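PDB 7KS4: phage terminase large subunit, which probably drives viral DNA into empty capsids with ATP and cuts the genome as an endonuclease, this construct covering the N-terminal ATPase domain. Local coordinates for residues Thr184-Phe195 with Gln251-His260. Residues are numbered along the deposited sequence; the frame is centred on the assembly and turned at random.
Sequences TPKGLNWFYEFF and QEYGAEFVSH. With SO4 (sulfate ion), chain H.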
loop_
_atom_site.group_PDB
_atom_site.type_symbol
_atom_site.label_atom_id
_atom_site.label_comp_id
_atom_site.label_asym_id
_atom_site.label_seq_id
_atom_site.Cartn_x
_atom_site.Cartn_y
_atom_site.Cartn_z
ATOM N N THR A 184 1.557 8.173 -7.224
ATOM C CA THR A 184 2.000 8.831 -8.440
ATOM C C THR A 184 3.043 9.877 -8.060
ATOM O O THR A 184 2.963 10.455 -6.974
ATOM C CB THR A 184 0.835 9.501 -9.163
ATOM O OG1 THR A 184 0.293 10.527 -8.326
ATOM C CG2 THR A 184 -0.252 8.483 -9.488
ATOM N N PRO A 185 4.050 10.109 -8.896
ATOM C CA PRO A 185 5.164 10.965 -8.471
ATOM C C PRO A 185 4.784 12.439 -8.444
ATOM O O PRO A 185 3.904 12.897 -9.180
ATOM C CB PRO A 185 6.246 10.688 -9.521
ATOM C CG PRO A 185 5.494 10.248 -10.730
ATOM C CD PRO A 185 4.295 9.500 -10.214
ATOM N N LYS A 186 5.482 13.191 -7.595
ATOM C CA LYS A 186 5.239 14.621 -7.436
ATOM C C LYS A 186 6.569 15.368 -7.414
ATOM O O LYS A 186 6.855 16.171 -6.524
ATOM C CB LYS A 186 4.413 14.886 -6.179
ATOM C CG LYS A 186 3.045 15.467 -6.458
ATOM C CD LYS A 186 2.106 14.430 -7.025
ATOM C CE LYS A 186 0.712 14.984 -7.191
ATOM N NZ LYS A 186 -0.212 13.963 -7.740
ATOM N N GLY A 187 7.402 15.096 -8.401
ATOM C CA GLY A 187 8.684 15.756 -8.501
ATOM C C GLY A 187 9.775 15.044 -7.726
ATOM O O GLY A 187 9.652 13.893 -7.288
ATOM N N LEU A 188 10.875 15.769 -7.547
ATOM C CA LEU A 188 12.075 15.204 -6.934
ATOM C C LEU A 188 12.062 15.529 -5.443
ATOM O O LEU A 188 12.757 16.425 -4.953
ATOM C CB LEU A 188 13.320 15.735 -7.628
ATOM C CG LEU A 188 13.294 15.564 -9.146
ATOM C CD1 LEU A 188 14.544 16.164 -9.756
ATOM C CD2 LEU A 188 13.162 14.093 -9.540
ATOM N N ASN A 189 11.245 14.767 -4.715
ATOM C CA ASN A 189 11.112 14.904 -3.272
ATOM C C ASN A 189 11.470 13.588 -2.593
ATOM O O ASN A 189 12.126 12.736 -3.201
ATOM C CB ASN A 189 9.697 15.352 -2.908
ATOM C CG ASN A 189 8.640 14.315 -3.250
ATOM O OD1 ASN A 189 8.938 13.211 -3.713
ATOM N ND2 ASN A 189 7.386 14.683 -3.039
ATOM N N TRP A 190 11.062 13.408 -1.334
ATOM C CA TRP A 190 11.490 12.226 -0.596
ATOM C C TRP A 190 11.033 10.935 -1.268
ATOM O O TRP A 190 11.738 9.924 -1.197
ATOM C CB TRP A 190 10.982 12.287 0.848
ATOM C CG TRP A 190 9.534 11.952 1.010
ATOM C CD1 TRP A 190 8.475 12.801 0.871
ATOM C CD2 TRP A 190 8.988 10.678 1.357
ATOM N NE1 TRP A 190 7.298 12.131 1.112
ATOM C CE2 TRP A 190 7.586 10.827 1.417
ATOM C CE3 TRP A 190 9.545 9.427 1.629
ATOM C CZ2 TRP A 190 6.732 9.768 1.729
ATOM C CZ3 TRP A 190 8.695 8.374 1.947
ATOM C CH2 TRP A 190 7.304 8.554 1.995
ATOM N N PHE A 191 9.870 10.947 -1.929
ATOM C CA PHE A 191 9.383 9.732 -2.580
ATOM C C PHE A 191 10.299 9.322 -3.723
ATOM O O PHE A 191 10.534 8.129 -3.945
ATOM C CB PHE A 191 7.956 9.947 -3.078
ATOM C CG PHE A 191 7.391 8.783 -3.837
ATOM C CD1 PHE A 191 6.905 7.674 -3.167
ATOM C CD2 PHE A 191 7.322 8.809 -5.222
ATOM C CE1 PHE A 191 6.379 6.603 -3.861
ATOM C CE2 PHE A 191 6.790 7.737 -5.926
ATOM C CZ PHE A 191 6.316 6.634 -5.243
ATOM N N TYR A 192 10.830 10.307 -4.455
ATOM C CA TYR A 192 11.821 10.028 -5.487
ATOM C C TYR A 192 13.071 9.386 -4.897
ATOM O O TYR A 192 13.612 8.425 -5.456
ATOM C CB TYR A 192 12.176 11.330 -6.206
ATOM C CG TYR A 192 13.453 11.266 -6.999
ATOM C CD1 TYR A 192 13.552 10.470 -8.137
ATOM C CD2 TYR A 192 14.564 12.009 -6.616
ATOM C CE1 TYR A 192 14.734 10.413 -8.869
ATOM C CE2 TYR A 192 15.742 11.960 -7.335
ATOM C CZ TYR A 192 15.822 11.167 -8.463
ATOM O OH TYR A 192 17.000 11.126 -9.171
ATOM N N GLU A 193 13.553 9.918 -3.774
ATOM C CA GLU A 193 14.735 9.352 -3.134
ATOM C C GLU A 193 14.500 7.904 -2.735
ATOM O O GLU A 193 15.333 7.031 -3.010
ATOM C CB GLU A 193 15.109 10.187 -1.917
ATOM C CG GLU A 193 15.380 11.618 -2.280
ATOM C CD GLU A 193 15.547 12.513 -1.090
ATOM O OE1 GLU A 193 15.235 12.089 0.048
ATOM O OE2 GLU A 193 16.001 13.650 -1.312
ATOM N N PHE A 194 13.374 7.633 -2.071
ATOM C CA PHE A 194 13.077 6.272 -1.635
ATOM C C PHE A 194 12.899 5.349 -2.824
ATOM O O PHE A 194 13.333 4.190 -2.792
ATOM C CB PHE A 194 11.830 6.259 -0.755
ATOM C CG PHE A 194 12.120 6.463 0.702
ATOM C CD1 PHE A 194 13.042 7.414 1.110
ATOM C CD2 PHE A 194 11.469 5.713 1.666
ATOM C CE1 PHE A 194 13.316 7.607 2.448
ATOM C CE2 PHE A 194 11.739 5.902 3.012
ATOM C CZ PHE A 194 12.662 6.853 3.403
ATOM N N PHE A 195 12.256 5.842 -3.883
ATOM C CA PHE A 195 12.130 5.048 -5.099
ATOM C C PHE A 195 13.500 4.618 -5.605
ATOM O O PHE A 195 13.730 3.440 -5.905
ATOM C CB PHE A 195 11.391 5.842 -6.172
ATOM C CG PHE A 195 11.306 5.125 -7.481
ATOM C CD1 PHE A 195 10.271 4.246 -7.735
ATOM C CD2 PHE A 195 12.283 5.296 -8.443
ATOM C CE1 PHE A 195 10.197 3.573 -8.940
ATOM C CE2 PHE A 195 12.214 4.623 -9.644
ATOM C CZ PHE A 195 11.170 3.757 -9.888
ATOM N N GLN A 251 3.320 12.963 -15.155
ATOM C CA GLN A 251 3.326 12.449 -13.787
ATOM C C GLN A 251 2.213 11.441 -13.552
ATOM O O GLN A 251 2.463 10.334 -13.063
ATOM C CB GLN A 251 3.179 13.586 -12.780
ATOM C CG GLN A 251 4.415 14.405 -12.563
ATOM C CD GLN A 251 4.328 15.221 -11.288
ATOM O OE1 GLN A 251 3.238 15.471 -10.766
ATOM N NE2 GLN A 251 5.476 15.622 -10.771
ATOM N N GLU A 252 0.969 11.828 -13.847
ATOM C CA GLU A 252 -0.169 11.016 -13.429
ATOM C C GLU A 252 -0.295 9.752 -14.263
ATOM O O GLU A 252 -0.718 8.714 -13.746
ATOM C CB GLU A 252 -1.455 11.834 -13.510
ATOM C CG GLU A 252 -1.444 13.096 -12.662
ATOM C CD GLU A 252 -1.144 12.821 -11.198
ATOM O OE1 GLU A 252 -0.361 13.593 -10.602
ATOM O OE2 GLU A 252 -1.681 11.832 -10.647
ATOM N N TYR A 253 0.068 9.815 -15.541
ATOM C CA TYR A 253 0.014 8.659 -16.422
ATOM C C TYR A 253 1.381 8.106 -16.763
ATOM O O TYR A 253 1.570 6.888 -16.732
ATOM C CB TYR A 253 -0.726 9.024 -17.714
ATOM C CG TYR A 253 -2.133 9.484 -17.454
ATOM C CD1 TYR A 253 -3.067 8.627 -16.891
ATOM C CD2 TYR A 253 -2.533 10.776 -17.765
ATOM C CE1 TYR A 253 -4.357 9.039 -16.644
ATOM C CE2 TYR A 253 -3.827 11.198 -17.525
ATOM C CZ TYR A 253 -4.734 10.324 -16.962
ATOM O OH TYR A 253 -6.024 10.739 -16.721
ATOM N N GLY A 254 2.352 8.967 -17.072
ATOM C CA GLY A 254 3.695 8.490 -17.328
ATOM C C GLY A 254 4.422 8.011 -16.090
ATOM O O GLY A 254 5.388 7.250 -16.208
ATOM N N ALA A 255 3.975 8.430 -14.905
ATOM C CA ALA A 255 4.673 8.124 -13.658
ATOM C C ALA A 255 6.108 8.643 -13.708
ATOM O O ALA A 255 7.033 8.029 -13.169
ATOM C CB ALA A 255 4.641 6.623 -13.354
ATOM N N GLU A 256 6.292 9.796 -14.352
ATOM C CA GLU A 256 7.613 10.377 -14.531
ATOM C C GLU A 256 7.963 11.284 -13.363
ATOM O O GLU A 256 7.103 11.989 -12.820
ATOM C CB GLU A 256 7.693 11.165 -15.839
ATOM C CG GLU A 256 7.612 10.290 -17.069
ATOM C CD GLU A 256 7.659 11.079 -18.358
ATOM O OE1 GLU A 256 8.203 12.204 -18.362
ATOM O OE2 GLU A 256 7.139 10.569 -19.368
ATOM N N PHE A 257 9.234 11.234 -12.971
ATOM C CA PHE A 257 9.805 12.148 -11.991
ATOM C C PHE A 257 10.347 13.358 -12.741
ATOM O O PHE A 257 11.342 13.246 -13.463
ATOM C CB PHE A 257 10.930 11.477 -11.210
ATOM C CG PHE A 257 10.484 10.400 -10.268
ATOM C CD1 PHE A 257 9.959 10.726 -9.032
ATOM C CD2 PHE A 257 10.653 9.063 -10.594
ATOM C CE1 PHE A 257 9.577 9.736 -8.140
ATOM C CE2 PHE A 257 10.279 8.072 -9.714
ATOM C CZ PHE A 257 9.743 8.409 -8.478
ATOM N N VAL A 258 9.711 14.511 -12.563
ATOM C CA VAL A 258 10.059 15.720 -13.300
ATOM C C VAL A 258 10.435 16.809 -12.304
ATOM O O VAL A 258 9.737 17.011 -11.304
ATOM C CB VAL A 258 8.903 16.175 -14.208
ATOM C CG1 VAL A 258 8.482 15.044 -15.137
ATOM C CG2 VAL A 258 7.714 16.627 -13.383
ATOM N N SER A 259 11.533 17.510 -12.581
ATOM C CA SER A 259 11.952 18.642 -11.759
ATOM C C SER A 259 11.003 19.812 -11.994
ATOM O O SER A 259 11.047 20.453 -13.050
ATOM C CB SER A 259 13.391 19.025 -12.094
ATOM O OG SER A 259 13.515 19.391 -13.456
ATOM N N HIS A 260 10.147 20.095 -11.015
ATOM C CA HIS A 260 9.165 21.170 -11.137
ATOM C C HIS A 260 9.860 22.508 -11.381
ATOM O O HIS A 260 9.287 23.573 -11.145
ATOM C CB HIS A 260 8.290 21.250 -9.879
ATOM C CG HIS A 260 7.333 20.106 -9.731
ATOM N ND1 HIS A 260 6.236 20.155 -8.896
ATOM C CD2 HIS A 260 7.309 18.882 -10.310
ATOM C CE1 HIS A 260 5.577 19.012 -8.968
ATOM N NE2 HIS A 260 6.208 18.222 -9.819
HETATM S S SO4 H . -9.524 11.566 -14.355
HETATM O O1 SO4 H . -10.403 12.073 -15.407
HETATM O O2 SO4 H . -10.147 10.414 -13.712
HETATM O O3 SO4 H . -9.309 12.622 -13.368
HETATM O O4 SO4 H . -8.241 11.153 -14.920
HETATM O O HOH W 1 10.535 18.533 -8.652
#
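F257 holds its CG anti to its own carbonyl carbon and beside its N (chi1 -70°), while the CG atoms of Y192 and F195 are anti to the backbone N and lie beside the carbonyl carbon. These torsions bring the three rings into one aromatic cluster. Y192 presents its edge to one face of F257, with centroids 5.1 Å apart and planes at 60°. P185 covers the opposite face in a CH-pi contact, its CB 4.1 Å from the ring centroid. F191 CD2 meets the rim at CE1, and F257 CE2 lies over a face of F195. The F257 ring is thus packed on both faces and along its edge. L188 CD2 touches F257 CB and also lies over the centre of one face of the Y192 ring.

The polar end of the contact is a salt bridge. K186 NZ reaches E252 OE1 at 2.9 Å, on the syn side of the carboxylate. The backbones come close at G187, whose CA makes a CA-H...O contact of 3.2 Å with V258 O. One water accepts from both L188 N and H260 N.

T184 lies near the nucleotide site, and its backbone N is hydrogen-bonded to OE2 of E155, the predicted catalytic glutamate. The loop after strand 178-183 thus joins this P-loop ATPase site to the chain following helix 246-252. F257 packs between helix 190-197 and that loop, and touches C41 of strand 37-42.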